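Glycosyl hydrolase family 2, TIM barrel domain protein (Parabacteroides merdae ATCC 43184, PDB 6DXU) probably hydrolyses beta-glucuronides, as a gut bacterial beta-glucuronidase of glycoside hydrolase family 2. Local coordinates at residues Leu33-Leu44 with Pro63-Phe74. Sequence-based numbering, arbitrary orientation.
Sequences LTNNWEYLKGDL and PIWQPVTLPHCF
Tyr39 and Gln66 form a hydrogen-bonded antiparallel pair where strand 66-68, outermost in its six-stranded sheet within this chain, runs against strand 37-41 in the family 2 sugar-binding domain. Tyr39 N donates to Gln66 O, and Gln66 N returns a nearly straight bond to Tyr39 O (2.8 Å). Pro67, which has no N-H to give, suits the non-hydrogen-bonded position opposite Glu38.

On the Glu38 side of the sheet, the aliphatic Leu40 lays CB over the six-membered ring of Trp65, while both its methyls, CD1 and CD2, touch Pro63 CG. On the same face as Tyr39, Leu70 CD1 lies over the five-membered ring of Trp37, 3.5 Å from its centroid.

From its CB the Tyr39 side chain can be followed outward. CB rests on Val68 CG1 at 3.8 Å. With CG anti to the backbone N (chi1 161°), the ring swings over the loop that continues from strand 66-68. Gln66 OE1 lies in the ring plane at the edge, 3.8 Å from Tyr39 CD2. His72 CE1 stands over the centre of one face, making an edge-to-face pair with planes at 50°; His72 ND1, meanwhile, is bonded to Tyr93 OH on strand 90-97. Farther out, Tyr39 CE1 meets Phe74 CE1 at 3.4 Å. The Phe74 ring is near parallel but slid along (planes at 28°), so the two barely overlap; Tyr39's flat ring thus packs against both aromatics of the cluster. Tyr39 OH lies 2.8 Å from one water, which donates to Phe74 O.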
loop_
_atom_site.group_PDB
_atom_site.type_symbol
_atom_site.label_atom_id
_atom_site.label_comp_id
_atom_site.label_asym_id
_atom_site.label_seq_id
_atom_site.Cartn_x
_atom_site.Cartn_y
_atom_site.Cartn_z
ATOM N N LEU D 33 -27.248 -20.773 -11.370
ATOM C CA LEU D 33 -26.779 -21.523 -10.206
ATOM C C LEU D 33 -27.727 -21.237 -9.054
ATOM O O LEU D 33 -27.563 -20.271 -8.314
ATOM C CB LEU D 33 -25.346 -21.133 -9.855
ATOM C CG LEU D 33 -24.323 -21.397 -10.947
ATOM C CD1 LEU D 33 -22.948 -20.852 -10.499
ATOM C CD2 LEU D 33 -24.248 -22.899 -11.179
ATOM N N THR D 34 -28.750 -22.070 -8.905
ATOM C CA THR D 34 -29.734 -21.811 -7.870
ATOM C C THR D 34 -29.683 -22.789 -6.710
ATOM O O THR D 34 -29.999 -22.395 -5.584
ATOM C CB THR D 34 -31.147 -21.806 -8.468
ATOM O OG1 THR D 34 -31.417 -23.081 -9.046
ATOM C CG2 THR D 34 -31.258 -20.710 -9.568
ATOM N N ASN D 35 -29.266 -24.031 -6.931
ATOM C CA ASN D 35 -29.365 -25.068 -5.912
ATOM C C ASN D 35 -28.026 -25.348 -5.224
ATOM O O ASN D 35 -26.955 -25.050 -5.746
ATOM C CB ASN D 35 -29.896 -26.353 -6.537
ATOM C CG ASN D 35 -31.304 -26.192 -7.056
ATOM O OD1 ASN D 35 -32.186 -25.737 -6.330
ATOM N ND2 ASN D 35 -31.523 -26.545 -8.310
ATOM N N ASN D 36 -28.106 -25.936 -4.022
ATOM C CA ASN D 36 -26.926 -26.473 -3.322
ATOM C C ASN D 36 -25.971 -25.367 -2.880
ATOM O O ASN D 36 -24.749 -25.498 -2.996
ATOM C CB ASN D 36 -26.200 -27.510 -4.186
ATOM C CG ASN D 36 -27.125 -28.655 -4.575
ATOM O OD1 ASN D 36 -27.847 -29.189 -3.732
ATOM N ND2 ASN D 36 -27.151 -28.994 -5.853
ATOM N N TRP D 37 -26.534 -24.274 -2.374
ATOM C CA TRP D 37 -25.763 -23.197 -1.772
ATOM C C TRP D 37 -25.960 -23.185 -0.263
ATOM O O TRP D 37 -26.999 -23.614 0.243
ATOM C CB TRP D 37 -26.174 -21.839 -2.345
ATOM C CG TRP D 37 -25.686 -21.605 -3.750
ATOM C CD1 TRP D 37 -26.329 -21.931 -4.907
ATOM C CD2 TRP D 37 -24.472 -20.948 -4.135
ATOM N NE1 TRP D 37 -25.580 -21.545 -5.991
ATOM C CE2 TRP D 37 -24.437 -20.928 -5.547
ATOM C CE3 TRP D 37 -23.404 -20.389 -3.425
ATOM C CZ2 TRP D 37 -23.381 -20.361 -6.264
ATOM C CZ3 TRP D 37 -22.348 -19.825 -4.137
ATOM C CH2 TRP D 37 -22.343 -19.814 -5.538
ATOM N N GLU D 38 -24.959 -22.672 0.445
ATOM C CA GLU D 38 -25.086 -22.366 1.861
ATOM C C GLU D 38 -24.700 -20.919 2.114
ATOM O O GLU D 38 -23.824 -20.362 1.443
ATOM C CB GLU D 38 -24.225 -23.285 2.696
ATOM C CG GLU D 38 -24.645 -24.740 2.602
ATOM C CD GLU D 38 -23.641 -25.645 3.282
ATOM O OE1 GLU D 38 -23.896 -26.050 4.434
ATOM O OE2 GLU D 38 -22.581 -25.925 2.676
ATOM N N TYR D 39 -25.333 -20.328 3.125
ATOM C CA TYR D 39 -25.200 -18.911 3.424
ATOM C C TYR D 39 -24.770 -18.740 4.875
ATOM O O TYR D 39 -25.309 -19.406 5.767
ATOM C CB TYR D 39 -26.531 -18.190 3.196
ATOM C CG TYR D 39 -26.646 -16.842 3.877
ATOM C CD1 TYR D 39 -25.814 -15.800 3.521
ATOM C CD2 TYR D 39 -27.607 -16.606 4.851
ATOM C CE1 TYR D 39 -25.910 -14.564 4.137
ATOM C CE2 TYR D 39 -27.721 -15.367 5.462
ATOM C CZ TYR D 39 -26.860 -14.350 5.092
ATOM O OH TYR D 39 -26.931 -13.106 5.682
ATOM N N LEU D 40 -23.818 -17.837 5.110
ATOM C CA LEU D 40 -23.400 -17.479 6.463
ATOM C C LEU D 40 -23.533 -15.969 6.632
ATOM O O LEU D 40 -22.880 -15.199 5.919
ATOM C CB LEU D 40 -21.961 -17.912 6.743
ATOM C CG LEU D 40 -21.470 -17.528 8.146
ATOM C CD1 LEU D 40 -22.179 -18.410 9.192
ATOM C CD2 LEU D 40 -19.982 -17.698 8.262
ATOM N N LYS D 41 -24.377 -15.544 7.570
ATOM C CA LYS D 41 -24.428 -14.140 7.948
ATOM C C LYS D 41 -23.180 -13.805 8.759
ATOM O O LYS D 41 -22.901 -14.448 9.775
ATOM C CB LYS D 41 -25.693 -13.853 8.751
ATOM C CG LYS D 41 -25.809 -12.420 9.291
ATOM C CD LYS D 41 -26.971 -12.305 10.298
ATOM C CE LYS D 41 -27.000 -10.971 11.068
ATOM N NZ LYS D 41 -25.860 -10.804 12.045
ATOM N N GLY D 42 -22.403 -12.848 8.295
ATOM C CA GLY D 42 -21.193 -12.463 8.995
ATOM C C GLY D 42 -19.948 -12.910 8.250
ATOM O O GLY D 42 -19.999 -13.643 7.263
ATOM N N ASP D 43 -18.804 -12.472 8.760
ATOM C CA ASP D 43 -17.562 -12.682 8.037
ATOM C C ASP D 43 -16.864 -13.964 8.480
ATOM O O ASP D 43 -17.099 -14.488 9.568
ATOM C CB ASP D 43 -16.639 -11.487 8.247
ATOM C CG ASP D 43 -15.878 -11.099 6.994
ATOM O OD1 ASP D 43 -15.955 -11.812 5.967
ATOM O OD2 ASP D 43 -15.172 -10.069 7.044
ATOM N N LEU D 44 -16.018 -14.482 7.596
ATOM C CA LEU D 44 -15.066 -15.530 7.932
ATOM C C LEU D 44 -13.725 -14.890 8.292
ATOM O O LEU D 44 -13.455 -13.734 7.958
ATOM C CB LEU D 44 -14.862 -16.483 6.760
ATOM C CG LEU D 44 -16.120 -17.225 6.319
ATOM C CD1 LEU D 44 -15.792 -17.995 5.064
ATOM C CD2 LEU D 44 -16.565 -18.151 7.451
ATOM N N PRO D 63 -18.965 -21.729 12.515
ATOM C CA PRO D 63 -20.407 -21.479 12.610
ATOM C C PRO D 63 -21.214 -22.361 11.664
ATOM O O PRO D 63 -20.665 -22.915 10.709
ATOM C CB PRO D 63 -20.539 -20.002 12.228
ATOM C CG PRO D 63 -19.364 -19.737 11.367
ATOM C CD PRO D 63 -18.248 -20.591 11.917
ATOM N N ILE D 64 -22.496 -22.514 11.963
ATOM C CA ILE D 64 -23.389 -23.344 11.166
ATOM C C ILE D 64 -23.946 -22.499 10.026
ATOM O O ILE D 64 -24.510 -21.423 10.257
ATOM C CB ILE D 64 -24.516 -23.916 12.043
ATOM C CG1 ILE D 64 -23.908 -24.800 13.152
ATOM C CG2 ILE D 64 -25.532 -24.707 11.178
ATOM C CD1 ILE D 64 -24.815 -25.005 14.349
ATOM N N TRP D 65 -23.807 -22.990 8.801
ATOM C CA TRP D 65 -24.311 -22.285 7.637
ATOM C C TRP D 65 -25.763 -22.676 7.383
ATOM O O TRP D 65 -26.246 -23.702 7.864
ATOM C CB TRP D 65 -23.448 -22.610 6.405
ATOM C CG TRP D 65 -22.019 -22.120 6.469
ATOM C CD1 TRP D 65 -21.089 -22.407 7.436
ATOM C CD2 TRP D 65 -21.351 -21.290 5.505
ATOM N NE1 TRP D 65 -19.894 -21.789 7.138
ATOM C CE2 TRP D 65 -20.030 -21.098 5.960
ATOM C CE3 TRP D 65 -21.750 -20.678 4.305
ATOM C CZ2 TRP D 65 -19.098 -20.337 5.254
ATOM C CZ3 TRP D 65 -20.817 -19.914 3.599
ATOM C CH2 TRP D 65 -19.511 -19.744 4.085
ATOM N N GLN D 66 -26.473 -21.852 6.622
ATOM C CA GLN D 66 -27.881 -22.113 6.309
ATOM C C GLN D 66 -28.033 -22.531 4.867
ATOM O O GLN D 66 -27.626 -21.761 3.956
ATOM C CB GLN D 66 -28.715 -20.870 6.584
ATOM C CG GLN D 66 -30.077 -20.869 5.949
ATOM C CD GLN D 66 -30.868 -19.659 6.377
ATOM O OE1 GLN D 66 -30.285 -18.620 6.694
ATOM N NE2 GLN D 66 -32.191 -19.717 6.191
ATOM N N PRO D 67 -28.613 -23.664 4.559
ATOM C CA PRO D 67 -28.855 -24.004 3.159
ATOM C C PRO D 67 -29.834 -23.012 2.540
ATOM O O PRO D 67 -30.841 -22.667 3.158
ATOM C CB PRO D 67 -29.435 -25.406 3.197
ATOM C CG PRO D 67 -29.825 -25.605 4.635
ATOM C CD PRO D 67 -29.001 -24.751 5.487
ATOM N N VAL D 68 -29.509 -22.530 1.334
ATOM C CA VAL D 68 -30.351 -21.568 0.625
ATOM C C VAL D 68 -30.425 -21.940 -0.853
ATOM O O VAL D 68 -29.574 -22.653 -1.387
ATOM C CB VAL D 68 -29.838 -20.111 0.780
ATOM C CG1 VAL D 68 -29.887 -19.674 2.234
ATOM C CG2 VAL D 68 -28.427 -19.940 0.198
ATOM N N THR D 69 -31.481 -21.459 -1.505
ATOM C CA THR D 69 -31.634 -21.497 -2.954
ATOM C C THR D 69 -31.452 -20.078 -3.470
ATOM O O THR D 69 -32.078 -19.154 -2.951
ATOM C CB THR D 69 -33.029 -22.029 -3.345
ATOM O OG1 THR D 69 -33.194 -23.352 -2.822
ATOM C CG2 THR D 69 -33.203 -22.076 -4.859
ATOM N N LEU D 70 -30.614 -19.900 -4.523
ATOM C CA LEU D 70 -30.444 -18.550 -5.049
ATOM C C LEU D 70 -31.548 -18.245 -6.056
ATOM O O LEU D 70 -32.122 -19.158 -6.656
ATOM C CB LEU D 70 -29.067 -18.401 -5.722
ATOM C CG LEU D 70 -27.806 -18.602 -4.883
ATOM C CD1 LEU D 70 -26.562 -18.202 -5.713
ATOM C CD2 LEU D 70 -27.894 -17.802 -3.605
ATOM N N PRO D 71 -31.896 -16.962 -6.258
ATOM C CA PRO D 71 -31.327 -15.762 -5.638
ATOM C C PRO D 71 -31.709 -15.624 -4.165
ATOM O O PRO D 71 -32.717 -16.170 -3.717
ATOM C CB PRO D 71 -31.909 -14.623 -6.468
ATOM C CG PRO D 71 -33.214 -15.158 -6.957
ATOM C CD PRO D 71 -32.982 -16.638 -7.199
ATOM N N HIS D 72 -30.872 -14.910 -3.429
ATOM C CA HIS D 72 -30.976 -14.813 -1.984
ATOM C C HIS D 72 -30.577 -13.419 -1.550
ATOM O O HIS D 72 -29.628 -12.840 -2.097
ATOM C CB HIS D 72 -30.060 -15.831 -1.303
ATOM C CG HIS D 72 -30.006 -15.691 0.190
ATOM N ND1 HIS D 72 -29.036 -14.959 0.840
ATOM C CD2 HIS D 72 -30.809 -16.193 1.156
ATOM C CE1 HIS D 72 -29.233 -15.033 2.144
ATOM N NE2 HIS D 72 -30.312 -15.766 2.363
ATOM N N CYS D 73 -31.267 -12.904 -0.534
ATOM C CA CYS D 73 -30.969 -11.594 0.028
ATOM C C CYS D 73 -30.782 -11.720 1.536
ATOM O O CYS D 73 -31.574 -12.404 2.207
ATOM C CB CYS D 73 -32.092 -10.600 -0.308
ATOM S SG CYS D 73 -31.808 -8.955 0.364
ATOM N N PHE D 74 -29.723 -11.075 2.062
ATOM C CA PHE D 74 -29.467 -11.088 3.503
ATOM C C PHE D 74 -30.695 -10.677 4.298
ATOM O O PHE D 74 -30.864 -11.098 5.447
ATOM C CB PHE D 74 -28.359 -10.099 3.901
ATOM C CG PHE D 74 -26.985 -10.390 3.351
ATOM C CD1 PHE D 74 -26.695 -11.554 2.670
ATOM C CD2 PHE D 74 -25.954 -9.475 3.581
ATOM C CE1 PHE D 74 -25.407 -11.792 2.195
ATOM C CE2 PHE D 74 -24.661 -9.712 3.123
ATOM C CZ PHE D 74 -24.392 -10.871 2.429
HETATM O O HOH W 1 -29.185 -12.475 7.213
#